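Local coordinates for sulfide-quinone reductase (Aquifex aeolicus, PDB 3HYW), which catalyses the FAD-dependent oxidation of hydrogen sulfide by a quinone, building up polysulfide that is released as elemental sulfur, typically cyclooctasulfur, at residues 138-143 with 165-170; 169-174 with 178-183; 255-260 with 293-298; 299-304 with 308-313. One frame throughout, in Å; residues are numbered along the deposited sequence.

Contact 1 (138-143 with 165-170); sequences ELYANP and LMLHYE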
# COMPACT_ATOMS: atom_id res chain seq x y z
N GLU A 138 31.38 -9.83 16.39
CA GLU A 138 31.52 -8.68 17.30
C GLU A 138 30.17 -7.99 17.58
O GLU A 138 29.96 -7.46 18.67
CB GLU A 138 32.52 -7.69 16.70
CG GLU A 138 32.89 -6.50 17.59
CD GLU A 138 33.73 -5.44 16.88
OE1 GLU A 138 34.25 -5.72 15.76
OE2 GLU A 138 33.88 -4.32 17.43
N LEU A 139 29.27 -8.00 16.60
CA LEU A 139 27.94 -7.44 16.78
C LEU A 139 27.07 -8.28 17.72
O LEU A 139 26.34 -7.74 18.55
CB LEU A 139 27.24 -7.25 15.43
CG LEU A 139 25.76 -6.85 15.47
CD1 LEU A 139 25.58 -5.38 15.87
CD2 LEU A 139 25.10 -7.15 14.13
N TYR A 140 27.15 -9.60 17.58
CA TYR A 140 26.39 -10.52 18.44
C TYR A 140 26.85 -10.42 19.90
O TYR A 140 26.04 -10.50 20.82
CB TYR A 140 26.51 -11.97 17.96
CG TYR A 140 26.25 -12.21 16.48
CD1 TYR A 140 27.09 -13.05 15.74
CD2 TYR A 140 25.16 -11.63 15.83
CE1 TYR A 140 26.86 -13.29 14.39
CE2 TYR A 140 24.92 -11.86 14.47
CZ TYR A 140 25.77 -12.69 13.76
OH TYR A 140 25.55 -12.93 12.42
N ALA A 141 28.16 -10.25 20.08
CA ALA A 141 28.77 -10.09 21.40
C ALA A 141 28.36 -8.77 22.04
O ALA A 141 28.02 -8.72 23.22
CB ALA A 141 30.29 -10.19 21.29
N ASN A 142 28.40 -7.70 21.25
CA ASN A 142 28.03 -6.36 21.72
C ASN A 142 27.00 -5.72 20.81
O ASN A 142 27.35 -4.94 19.91
CB ASN A 142 29.28 -5.49 21.87
CG ASN A 142 30.20 -5.98 22.97
OD1 ASN A 142 29.87 -5.90 24.15
ND2 ASN A 142 31.37 -6.49 22.58
N PRO A 143 25.71 -6.05 21.02
CA PRO A 143 24.63 -5.60 20.12
C PRO A 143 24.46 -4.08 20.09
O PRO A 143 24.58 -3.42 21.12
CB PRO A 143 23.39 -6.29 20.70
CG PRO A 143 23.73 -6.55 22.13
CD PRO A 143 25.19 -6.87 22.13
N LEU A 165 17.86 -9.24 5.71
CA LEU A 165 16.85 -10.17 6.19
C LEU A 165 17.45 -11.43 6.80
O LEU A 165 16.90 -11.98 7.77
CB LEU A 165 15.82 -10.47 5.10
CG LEU A 165 14.94 -9.24 4.86
CD1 LEU A 165 14.23 -9.30 3.54
CD2 LEU A 165 13.95 -9.04 6.00
N MET A 166 18.59 -11.86 6.26
CA MET A 166 19.38 -12.97 6.81
C MET A 166 19.90 -12.63 8.20
O MET A 166 19.87 -13.48 9.10
CB MET A 166 20.57 -13.29 5.90
CG MET A 166 20.20 -13.94 4.59
SD MET A 166 21.66 -14.35 3.60
CE MET A 166 20.87 -15.20 2.26
N LEU A 167 20.39 -11.41 8.37
CA LEU A 167 20.88 -10.94 9.65
C LEU A 167 19.76 -10.86 10.68
O LEU A 167 19.93 -11.31 11.81
CB LEU A 167 21.60 -9.59 9.50
CG LEU A 167 22.28 -9.00 10.75
CD1 LEU A 167 23.25 -10.00 11.39
CD2 LEU A 167 22.97 -7.69 10.42
N HIS A 168 18.61 -10.30 10.29
CA HIS A 168 17.41 -10.33 11.14
C HIS A 168 17.08 -11.75 11.62
O HIS A 168 16.82 -11.97 12.80
CB HIS A 168 16.20 -9.74 10.39
CG HIS A 168 14.89 -10.04 11.04
ND1 HIS A 168 14.42 -9.36 12.14
CD2 HIS A 168 13.95 -10.98 10.76
CE1 HIS A 168 13.25 -9.85 12.50
NE2 HIS A 168 12.94 -10.84 11.68
N TYR A 169 17.09 -12.70 10.68
CA TYR A 169 16.84 -14.10 10.97
C TYR A 169 17.84 -14.63 12.00
O TYR A 169 17.44 -15.24 13.00
CB TYR A 169 16.90 -14.94 9.68
CG TYR A 169 16.83 -16.43 9.91
CD1 TYR A 169 15.60 -17.08 10.04
CD2 TYR A 169 17.99 -17.20 9.98
CE1 TYR A 169 15.53 -18.46 10.26
CE2 TYR A 169 17.93 -18.59 10.19
CZ TYR A 169 16.70 -19.20 10.32
OH TYR A 169 16.64 -20.56 10.53
N GLU A 170 19.13 -14.38 11.76
CA GLU A 170 20.20 -14.82 12.66
C GLU A 170 20.05 -14.23 14.07
O GLU A 170 20.21 -14.95 15.06
CB GLU A 170 21.57 -14.46 12.07
CG GLU A 170 22.78 -14.86 12.93
CD GLU A 170 23.01 -16.36 13.00
OE1 GLU A 170 22.66 -17.09 12.04
OE2 GLU A 170 23.56 -16.82 14.03

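Contact 2 (169-174 with 178-183); sequences YELKKR and YKVPMT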
# COMPACT_ATOMS: atom_id res chain seq x y z
N TYR A 169 17.09 -12.70 10.68
CA TYR A 169 16.84 -14.10 10.97
C TYR A 169 17.84 -14.63 12.00
O TYR A 169 17.44 -15.24 13.00
CB TYR A 169 16.90 -14.94 9.68
CG TYR A 169 16.83 -16.43 9.91
CD1 TYR A 169 15.60 -17.08 10.04
CD2 TYR A 169 17.99 -17.20 9.98
CE1 TYR A 169 15.53 -18.46 10.26
CE2 TYR A 169 17.93 -18.59 10.19
CZ TYR A 169 16.70 -19.20 10.32
OH TYR A 169 16.64 -20.56 10.53
N GLU A 170 19.13 -14.38 11.76
CA GLU A 170 20.20 -14.82 12.66
C GLU A 170 20.05 -14.23 14.07
O GLU A 170 20.21 -14.95 15.06
CB GLU A 170 21.57 -14.46 12.07
CG GLU A 170 22.78 -14.86 12.93
CD GLU A 170 23.01 -16.36 13.00
OE1 GLU A 170 22.66 -17.09 12.04
OE2 GLU A 170 23.56 -16.82 14.03
N LEU A 171 19.75 -12.94 14.14
CA LEU A 171 19.59 -12.25 15.43
C LEU A 171 18.40 -12.81 16.20
O LEU A 171 18.47 -12.97 17.42
CB LEU A 171 19.46 -10.74 15.23
CG LEU A 171 20.67 -10.02 14.60
CD1 LEU A 171 20.31 -8.62 14.12
CD2 LEU A 171 21.86 -9.98 15.55
N LYS A 172 17.32 -13.12 15.49
CA LYS A 172 16.14 -13.75 16.08
C LYS A 172 16.44 -15.19 16.54
O LYS A 172 15.89 -15.66 17.54
CB LYS A 172 14.98 -13.72 15.08
CG LYS A 172 13.60 -13.73 15.72
CD LYS A 172 12.53 -13.35 14.70
CE LYS A 172 11.16 -13.81 15.16
NZ LYS A 172 10.06 -13.31 14.28
N LYS A 173 17.32 -15.86 15.80
CA LYS A 173 17.81 -17.19 16.17
C LYS A 173 18.60 -17.12 17.49
O LYS A 173 18.43 -17.96 18.37
CB LYS A 173 18.67 -17.76 15.03
CG LYS A 173 19.20 -19.18 15.23
CD LYS A 173 19.94 -19.67 13.99
CE LYS A 173 20.71 -20.97 14.26
NZ LYS A 173 19.87 -22.01 14.94
N ARG A 174 19.43 -16.09 17.60
CA ARG A 174 20.26 -15.87 18.79
C ARG A 174 19.47 -15.21 19.93
O ARG A 174 19.99 -15.04 21.03
CB ARG A 174 21.49 -15.03 18.42
CG ARG A 174 22.51 -15.77 17.54
CD ARG A 174 23.58 -14.83 17.01
NE ARG A 174 24.61 -15.54 16.26
CZ ARG A 174 25.76 -15.98 16.78
NH1 ARG A 174 26.05 -15.78 18.05
NH2 ARG A 174 26.63 -16.61 16.00
N TYR A 178 15.80 -7.99 19.64
CA TYR A 178 15.24 -6.88 20.42
C TYR A 178 16.31 -5.91 20.94
O TYR A 178 15.99 -4.84 21.46
CB TYR A 178 14.35 -7.40 21.57
CG TYR A 178 15.09 -7.85 22.81
CD1 TYR A 178 15.01 -7.11 23.99
CD2 TYR A 178 15.85 -9.02 22.81
CE1 TYR A 178 15.68 -7.51 25.14
CE2 TYR A 178 16.52 -9.44 23.96
CZ TYR A 178 16.43 -8.68 25.12
OH TYR A 178 17.09 -9.08 26.26
N LYS A 179 17.58 -6.28 20.78
CA LYS A 179 18.71 -5.43 21.17
C LYS A 179 19.35 -4.74 19.96
O LYS A 179 20.23 -3.89 20.13
CB LYS A 179 19.78 -6.24 21.91
CG LYS A 179 19.30 -6.90 23.19
CD LYS A 179 20.47 -7.12 24.16
CE LYS A 179 20.05 -7.92 25.39
NZ LYS A 179 19.71 -9.34 25.05
N VAL A 180 18.92 -5.11 18.75
CA VAL A 180 19.56 -4.63 17.52
C VAL A 180 18.61 -3.84 16.61
O VAL A 180 17.83 -4.44 15.85
CB VAL A 180 20.23 -5.78 16.72
CG1 VAL A 180 20.96 -5.24 15.50
CG2 VAL A 180 21.21 -6.56 17.60
N PRO A 181 18.65 -2.49 16.70
CA PRO A 181 17.94 -1.68 15.73
C PRO A 181 18.49 -1.92 14.33
O PRO A 181 19.71 -2.03 14.15
CB PRO A 181 18.24 -0.24 16.19
CG PRO A 181 18.56 -0.37 17.64
CD PRO A 181 19.32 -1.66 17.72
N MET A 182 17.60 -2.04 13.35
CA MET A 182 18.01 -2.25 11.97
C MET A 182 17.40 -1.21 11.06
O MET A 182 16.19 -0.95 11.11
CB MET A 182 17.64 -3.66 11.50
CG MET A 182 18.45 -4.75 12.16
SD MET A 182 18.16 -6.40 11.48
CE MET A 182 18.87 -6.19 9.85
N THR A 183 18.25 -0.61 10.23
CA THR A 183 17.84 0.40 9.28
C THR A 183 18.45 0.11 7.92
O THR A 183 19.64 -0.17 7.80
CB THR A 183 18.23 1.83 9.76
OG1 THR A 183 17.59 2.09 11.02
CG2 THR A 183 17.80 2.90 8.75

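Contact 3 (255-260 with 293-298); sequences QGPEVV and GVVTAI. With FAD (flavin-adenine dinucleotide), chain G; SO4 (sulfate ion), chain N.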
# COMPACT_ATOMS: atom_id res chain seq x y z
N GLN A 255 32.54 -0.26 -11.46
CA GLN A 255 33.13 0.29 -12.67
C GLN A 255 33.78 -0.86 -13.43
O GLN A 255 33.80 -2.00 -12.96
CB GLN A 255 34.14 1.41 -12.36
CG GLN A 255 35.43 0.96 -11.65
CD GLN A 255 36.46 2.08 -11.49
OE1 GLN A 255 36.50 3.03 -12.28
NE2 GLN A 255 37.30 1.98 -10.46
N GLY A 256 34.29 -0.56 -14.62
CA GLY A 256 35.07 -1.53 -15.37
C GLY A 256 36.53 -1.51 -14.93
O GLY A 256 36.96 -0.59 -14.23
N PRO A 257 37.30 -2.52 -15.35
CA PRO A 257 38.68 -2.67 -14.93
C PRO A 257 39.64 -1.90 -15.82
O PRO A 257 39.26 -1.39 -16.88
CB PRO A 257 38.90 -4.17 -15.07
CG PRO A 257 38.09 -4.53 -16.28
CD PRO A 257 36.89 -3.59 -16.28
N GLU A 258 40.90 -1.84 -15.39
CA GLU A 258 41.95 -1.18 -16.15
C GLU A 258 42.30 -1.92 -17.44
O GLU A 258 42.69 -1.29 -18.42
CB GLU A 258 43.18 -0.96 -15.28
CG GLU A 258 42.93 0.02 -14.14
CD GLU A 258 42.52 1.39 -14.65
OE1 GLU A 258 43.37 2.07 -15.26
OE2 GLU A 258 41.35 1.79 -14.43
N VAL A 259 42.15 -3.24 -17.43
CA VAL A 259 42.38 -4.04 -18.64
C VAL A 259 41.45 -3.61 -19.78
O VAL A 259 41.86 -3.56 -20.94
CB VAL A 259 42.31 -5.58 -18.37
CG1 VAL A 259 40.93 -6.00 -17.90
CG2 VAL A 259 42.72 -6.37 -19.60
N VAL A 260 40.20 -3.29 -19.44
CA VAL A 260 39.25 -2.78 -20.44
C VAL A 260 39.66 -1.37 -20.88
O VAL A 260 39.74 -1.10 -22.08
CB VAL A 260 37.79 -2.85 -19.94
CG1 VAL A 260 36.86 -2.15 -20.91
CG2 VAL A 260 37.36 -4.29 -19.80
N GLY A 293 28.60 -10.42 -18.96
CA GLY A 293 28.51 -10.22 -17.52
C GLY A 293 28.38 -8.79 -17.05
O GLY A 293 27.95 -7.91 -17.80
N VAL A 294 28.75 -8.57 -15.79
CA VAL A 294 28.61 -7.28 -15.12
C VAL A 294 29.48 -6.20 -15.76
O VAL A 294 29.16 -5.01 -15.72
CB VAL A 294 28.97 -7.41 -13.60
CG1 VAL A 294 28.98 -6.05 -12.92
CG2 VAL A 294 27.98 -8.35 -12.90
N VAL A 295 30.58 -6.63 -16.36
CA VAL A 295 31.53 -5.72 -16.99
C VAL A 295 30.96 -5.02 -18.23
O VAL A 295 31.56 -4.07 -18.74
CB VAL A 295 32.87 -6.43 -17.32
CG1 VAL A 295 32.75 -7.28 -18.58
CG2 VAL A 295 34.00 -5.40 -17.45
N THR A 296 29.82 -5.49 -18.73
CA THR A 296 29.20 -4.90 -19.93
C THR A 296 28.49 -3.57 -19.63
O THR A 296 27.79 -3.45 -18.64
CB THR A 296 28.23 -5.87 -20.65
OG1 THR A 296 27.17 -6.28 -19.77
CG2 THR A 296 28.98 -7.10 -21.15
N ALA A 297 28.68 -2.59 -20.51
CA ALA A 297 28.02 -1.30 -20.35
C ALA A 297 26.58 -1.37 -20.85
O ALA A 297 26.32 -1.40 -22.06
CB ALA A 297 28.80 -0.21 -21.07
N ILE A 298 25.64 -1.40 -19.91
CA ILE A 298 24.22 -1.41 -20.25
C ILE A 298 23.62 -0.15 -19.63
O ILE A 298 23.80 0.08 -18.44
CB ILE A 298 23.48 -2.67 -19.72
CG1 ILE A 298 24.10 -3.95 -20.30
CG2 ILE A 298 21.99 -2.63 -20.08
CD1 ILE A 298 23.48 -5.22 -19.72
PA FAD G . 32.23 -12.70 -11.65
O1A FAD G . 31.40 -13.95 -11.53
O2A FAD G . 32.49 -11.87 -10.43
O5B FAD G . 33.62 -13.15 -12.31
C5B FAD G . 34.62 -12.25 -12.73
C4B FAD G . 35.91 -13.05 -12.83
O4B FAD G . 36.92 -12.28 -13.49
C3B FAD G . 36.47 -13.37 -11.46
O3B FAD G . 36.97 -14.71 -11.47
C2B FAD G . 37.60 -12.38 -11.28
O2B FAD G . 38.61 -12.87 -10.41
C1B FAD G . 38.11 -12.25 -12.71
N9A FAD G . 38.87 -11.00 -13.00
C8A FAD G . 38.59 -9.75 -12.57
N7A FAD G . 39.51 -8.90 -13.09
C5A FAD G . 40.36 -9.63 -13.84
C6A FAD G . 41.49 -9.32 -14.61
N6A FAD G . 41.93 -8.04 -14.69
N1A FAD G . 42.14 -10.31 -15.27
C2A FAD G . 41.72 -11.58 -15.20
N3A FAD G . 40.64 -11.91 -14.47
C4A FAD G . 39.95 -10.95 -13.79
N1 FAD G . 22.78 -12.89 -9.45
C2 FAD G . 21.70 -13.72 -9.43
O2 FAD G . 21.12 -14.02 -10.49
N3 FAD G . 21.24 -14.25 -8.27
C4 FAD G . 21.85 -13.96 -7.11
O4 FAD G . 21.39 -14.47 -5.93
C4X FAD G . 22.95 -13.11 -7.10
N5 FAD G . 23.56 -12.82 -5.93
C5X FAD G . 24.64 -12.01 -5.91
C6 FAD G . 25.25 -11.73 -4.68
C7 FAD G . 26.36 -10.89 -4.62
C7M FAD G . 27.00 -10.61 -3.27
C8 FAD G . 26.85 -10.32 -5.81
C8M FAD G . 28.05 -9.39 -5.82
C9 FAD G . 26.22 -10.60 -7.02
C9A FAD G . 25.11 -11.46 -7.10
N10 FAD G . 24.51 -11.75 -8.28
C10 FAD G . 23.42 -12.57 -8.30
C1' FAD G . 24.97 -11.11 -9.54
C2' FAD G . 25.79 -11.89 -10.55
O2' FAD G . 25.16 -13.14 -10.84
C3' FAD G . 27.22 -12.04 -10.02
O3' FAD G . 27.78 -10.72 -9.79
C4' FAD G . 28.09 -12.80 -11.01
O4' FAD G . 29.25 -13.27 -10.30
C5' FAD G . 28.50 -11.93 -12.18
O5' FAD G . 29.24 -12.70 -13.13
P FAD G . 30.52 -12.11 -13.91
O1P FAD G . 31.07 -13.21 -14.77
O2P FAD G . 30.18 -10.78 -14.55
O3P FAD G . 31.57 -11.73 -12.74
S SO4 N . 42.21 -4.60 -13.32
O1 SO4 N . 43.40 -4.55 -12.48
O2 SO4 N . 41.42 -3.41 -13.03
O3 SO4 N . 42.58 -4.64 -14.73
O4 SO4 N . 41.45 -5.80 -12.97

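Contact 4 (299-304 with 308-313); sequences PPIEKT and TGVPKT. With FAD (flavin-adenine dinucleotide), chain G.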
# COMPACT_ATOMS: atom_id res chain seq x y z
N PRO A 299 22.93 0.68 -20.44
CA PRO A 299 22.35 1.92 -19.92
C PRO A 299 21.32 1.63 -18.82
O PRO A 299 20.74 0.55 -18.81
CB PRO A 299 21.68 2.55 -21.15
CG PRO A 299 22.35 1.88 -22.34
CD PRO A 299 22.62 0.49 -21.87
N PRO A 300 21.12 2.57 -17.88
CA PRO A 300 20.14 2.32 -16.82
C PRO A 300 18.70 2.24 -17.33
O PRO A 300 18.36 2.88 -18.32
CB PRO A 300 20.33 3.51 -15.87
CG PRO A 300 20.93 4.57 -16.69
CD PRO A 300 21.79 3.87 -17.71
N ILE A 301 17.87 1.44 -16.66
CA ILE A 301 16.46 1.32 -17.02
C ILE A 301 15.71 2.63 -16.77
O ILE A 301 14.77 2.97 -17.49
CB ILE A 301 15.79 0.11 -16.30
CG1 ILE A 301 16.22 -1.19 -16.97
CG2 ILE A 301 14.26 0.25 -16.31
CD1 ILE A 301 15.95 -2.45 -16.16
N GLU A 302 16.12 3.36 -15.74
CA GLU A 302 15.62 4.71 -15.52
C GLU A 302 16.62 5.58 -14.76
O GLU A 302 17.39 5.08 -13.94
CB GLU A 302 14.25 4.72 -14.83
CG GLU A 302 14.10 3.85 -13.60
CD GLU A 302 12.67 3.86 -13.06
OE1 GLU A 302 11.72 3.67 -13.86
OE2 GLU A 302 12.50 4.04 -11.84
N LYS A 303 16.62 6.87 -15.09
CA LYS A 303 17.40 7.87 -14.37
C LYS A 303 16.64 8.21 -13.09
O LYS A 303 15.63 8.92 -13.12
CB LYS A 303 17.60 9.10 -15.26
CG LYS A 303 18.57 10.17 -14.72
CD LYS A 303 18.67 11.34 -15.69
CE LYS A 303 19.57 12.48 -15.17
NZ LYS A 303 21.03 12.25 -15.46
N THR A 304 17.10 7.66 -11.97
CA THR A 304 16.45 7.87 -10.68
C THR A 304 17.00 9.14 -10.03
O THR A 304 18.09 9.57 -10.38
CB THR A 304 16.64 6.65 -9.78
OG1 THR A 304 18.03 6.32 -9.73
CG2 THR A 304 15.88 5.45 -10.34
N THR A 308 21.17 5.33 -9.96
CA THR A 308 21.28 3.88 -9.80
C THR A 308 21.52 3.25 -11.17
O THR A 308 21.27 3.86 -12.20
CB THR A 308 20.02 3.25 -9.16
OG1 THR A 308 18.88 3.48 -10.01
CG2 THR A 308 19.75 3.83 -7.78
N GLY A 309 22.01 2.01 -11.18
CA GLY A 309 22.28 1.31 -12.43
C GLY A 309 21.55 -0.02 -12.51
O GLY A 309 20.88 -0.43 -11.55
N VAL A 310 21.69 -0.68 -13.65
CA VAL A 310 20.97 -1.92 -13.93
C VAL A 310 21.78 -3.13 -13.46
O VAL A 310 22.98 -3.22 -13.70
CB VAL A 310 20.57 -2.01 -15.45
CG1 VAL A 310 21.78 -2.23 -16.34
CG2 VAL A 310 19.51 -3.09 -15.68
N PRO A 311 21.12 -4.05 -12.72
CA PRO A 311 21.77 -5.32 -12.38
C PRO A 311 21.97 -6.21 -13.59
O PRO A 311 21.15 -6.21 -14.51
CB PRO A 311 20.76 -5.98 -11.43
CG PRO A 311 19.45 -5.38 -11.80
CD PRO A 311 19.78 -3.96 -12.13
N LYS A 312 23.06 -6.97 -13.56
CA LYS A 312 23.29 -8.05 -14.50
C LYS A 312 23.25 -9.32 -13.67
O LYS A 312 24.23 -9.67 -13.00
CB LYS A 312 24.63 -7.91 -15.22
CG LYS A 312 24.71 -6.75 -16.22
CD LYS A 312 25.29 -5.53 -15.56
CE LYS A 312 25.69 -4.49 -16.59
NZ LYS A 312 26.82 -3.66 -16.08
N THR A 313 22.10 -9.98 -13.68
CA THR A 313 21.86 -11.15 -12.85
C THR A 313 22.41 -12.41 -13.53
O THR A 313 22.76 -12.38 -14.71
CB THR A 313 20.36 -11.36 -12.56
OG1 THR A 313 19.72 -11.96 -13.69
CG2 THR A 313 19.69 -10.05 -12.23
PA FAD G . 32.23 -12.70 -11.65
O1A FAD G . 31.40 -13.95 -11.53
O2A FAD G . 32.49 -11.87 -10.43
O5B FAD G . 33.62 -13.15 -12.31
C5B FAD G . 34.62 -12.25 -12.73
C4B FAD G . 35.91 -13.05 -12.83
O4B FAD G . 36.92 -12.28 -13.49
C3B FAD G . 36.47 -13.37 -11.46
O3B FAD G . 36.97 -14.71 -11.47
C2B FAD G . 37.60 -12.38 -11.28
O2B FAD G . 38.61 -12.87 -10.41
C1B FAD G . 38.11 -12.25 -12.71
N9A FAD G . 38.87 -11.00 -13.00
C8A FAD G . 38.59 -9.75 -12.57
N7A FAD G . 39.51 -8.90 -13.09
C5A FAD G . 40.36 -9.63 -13.84
C6A FAD G . 41.49 -9.32 -14.61
N6A FAD G . 41.93 -8.04 -14.69
N1A FAD G . 42.14 -10.31 -15.27
C2A FAD G . 41.72 -11.58 -15.20
N3A FAD G . 40.64 -11.91 -14.47
C4A FAD G . 39.95 -10.95 -13.79
N1 FAD G . 22.78 -12.89 -9.45
C2 FAD G . 21.70 -13.72 -9.43
O2 FAD G . 21.12 -14.02 -10.49
N3 FAD G . 21.24 -14.25 -8.27
C4 FAD G . 21.85 -13.96 -7.11
O4 FAD G . 21.39 -14.47 -5.93
C4X FAD G . 22.95 -13.11 -7.10
N5 FAD G . 23.56 -12.82 -5.93
C5X FAD G . 24.64 -12.01 -5.91
C6 FAD G . 25.25 -11.73 -4.68
C7 FAD G . 26.36 -10.89 -4.62
C7M FAD G . 27.00 -10.61 -3.27
C8 FAD G . 26.85 -10.32 -5.81
C8M FAD G . 28.05 -9.39 -5.82
C9 FAD G . 26.22 -10.60 -7.02
C9A FAD G . 25.11 -11.46 -7.10
N10 FAD G . 24.51 -11.75 -8.28
C10 FAD G . 23.42 -12.57 -8.30
C1' FAD G . 24.97 -11.11 -9.54
C2' FAD G . 25.79 -11.89 -10.55
O2' FAD G . 25.16 -13.14 -10.84
C3' FAD G . 27.22 -12.04 -10.02
O3' FAD G . 27.78 -10.72 -9.79
C4' FAD G . 28.09 -12.80 -11.01
O4' FAD G . 29.25 -13.27 -10.30
C5' FAD G . 28.50 -11.93 -12.18
O5' FAD G . 29.24 -12.70 -13.13
P FAD G . 30.52 -12.11 -13.91
O1P FAD G . 31.07 -13.21 -14.77
O2P FAD G . 30.18 -10.78 -14.55
O3P FAD G . 31.57 -11.73 -12.74
O HOH W 1 17.75 2.70 -12.47
O HOH W 2 19.88 6.44 -12.59

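Contact 1 (138-143 with 165-170)
Tyr140 meets Leu167 and Glu170 with the far end of its ring, a worked example of two helices joined by the length of one aromatic side chain rather than by close backbones. The nearest CA atoms, those of Tyr140 and Glu170, are 9.5 Å apart. From CB the side chain leaves with CG anti to the carbonyl carbon (chi1 -50°), and this sends the ring across toward helix 158-173. On the way out, CD1 borders the guanidinium of Arg174 in a cation-pi contact, and CD2 packs on Leu171. CE2 is the first ring atom to reach the facing segment, 4.0 Å from Leu167 CD1, a methyl that sits at the ring edge near its plane. CZ then approaches the CG methylene of Glu170, and OH ends 3.4 Å from that same CG. The two side chains cross at about a right angle. The Glu170 chain bends at chi2 (70°), and its carboxylate plane stands 45° from the ring; its oxygens are engaged by Arg174 and Trp52. Beside the ring, Leu139 CD2 touches Leu167 CD2 at 4.3 Å. Were Tyr140 an alanine, a gap would probably open beside Leu167 and the Glu170 methylene, and Arg174 would lose its aromatic partner. Met50 of helix 45-50 also packs on Tyr140 and Glu170, while Leu139 and Leu167 both rest on Val146, so helices 126-141 and 158-173 meet over strand 146-150 of the mixed sheet.

Contact 2 (169-174 with 178-183)
Two flat groups, the Tyr178 ring and the Arg174 guanidinium, lie one on each segment, and each is fixed by a near neighbour on its own segment. Over the centre of one ring face lies Lys179 CG, 3.8 Å above the plane; the lysine then runs out along the ring until its NZ donates to Tyr178 OH at 2.9 Å. The ring also has a cation-pi partner in Arg342 of a neighbouring subunit, so it belongs to the trimer interface. Arg174 has Glu170 CG at its edge, in plane. Its NE reaches Glu170 OE2 at 2.8 Å in a salt bridge that takes the anti lone pair of the oxygen, is bent to 145°, and is tilted 22° from the guanidinium plane. One helical turn separates the two residues.

The pair that touches across the segments is Leu171 and Val180. Leu171, its CG anti to the carbonyl carbon (chi1 -62°), sets both methyls against Val180, the two side chains crossing at about a right angle. CD1 lies 3.7 Å from Val180 CG1, and CD2 is 4.0 Å from Val180 CG2. The same CD1 also touches Met182 SD at 4.1 Å.

Pro181 and Thr183 make backbone hydrogen bonds to Val146, next door in the sheet. The contact thus exemplifies the return half of a beta-alpha-beta crossover, in which helix 158-173 covers the parallel strands 146-150 and 182-185, consistent with a Rossmann-like domain.

Contact 3 (255-260 with 293-298)
Val295, in the type I beta turn from Gly293 to Thr296, meets Pro257; the turn follows strand 289-291 at the margin of the parallel, Rossmann-like sheet serving FAD. Apolar packing joins the segments. Val295 CG2, anti to its own backbone nitrogen, touches Pro257 CD at 3.6 Å, and Val260 CG2 approaches the same methyl from 4.2 Å. Thr105, which binds FAD, packs on both Pro257 and Val295.

Anion binding forms the second group. Pro257 is the N-cap of helix 258-261, and the first amides of that helix hold a sulfate, probably from the crystallisation liquor: Glu258 N donates to O2 at 2.9 Å, almost straight, and Val259 N to O3 with a more bent bond. The positive end of the helix would favour such a guest, which Lys77 and Lys108 also bind. Val259 CG1 borders the adenine amino group, N6A.

The third group concerns the FAD phosphate. Gly293 brings its CA to 3.5 Å from O2P, where a CB would clash. Val294 N donates to O2P at 2.9 Å (168°). The turn itself is fastened at Gly293 O, which accepts from Thr296 N. Thr296 OG1 donates to Gly293 O as well, at 2.7 Å and nearly along the C=O axis (170°).

Contact 4 (299-304 with 308-313)
Thr308 OG1 has two polar partners: Thr304 OG1, 3.0 Å away across the contact, and a water at 2.8 Å. The same water donates to Glu302 O, so it ties the hydroxyl to the facing backbone. Thr304 OG1 is hydrogen-bonded to Ile306 O as well. Both hydroxyls lie between backbone N and carbonyl carbon (chi1 51° in Thr304, 62° in Thr308), which places the two OG1 atoms against each other across the contact, and the side chains cross at about a right angle. A second water accepts from both Thr304 N and Thr308 N, each at 3.1 Å, bridging two amides at the mouth of the short loop.

Further along, the join becomes apolar. Ile301 CD1 reaches Val310 CG2 at 3.6 Å, the two side chains again nearly perpendicular, and Val310 CG1 faces Pro299 O. Pro300 CB lies 3.8 Å from Thr308 O.

The strand-free segment then runs to the cofactor. Thr313 CB sits 3.5 Å from FAD O2, and Thr313 is the N-cap of helix 314-332, whose Gly314 N also bonds FAD. A helix start beside the flavin O2 carbonyl is a hallmark of the FAD site in the pyridine nucleotide-disulphide oxidoreductase fold.

From the N terminus, contact 1 closes the excursion from helix 126-141 through strand 146-150 to helix 158-173. Contact 2 opens on the same helix, sharing Tyr169 and Glu170, and closes the short turn into strand 182-185; Pro143 packs on Val180, so the two form one continuous patch. Contacts 3 and 4 follow in series about 31 to 37 Å away, centre to centre. Contact 3 spans 255 to 298, and contact 4 closes the next short loop before helix 314-332. Lys312 NZ joins this pair through its hydrogen bond to Val294 O, and both touch FAD. None nests within another: the first pair ties helices 126-141 and 158-173 to the mixed sheet, and the second lines part of the FAD pocket.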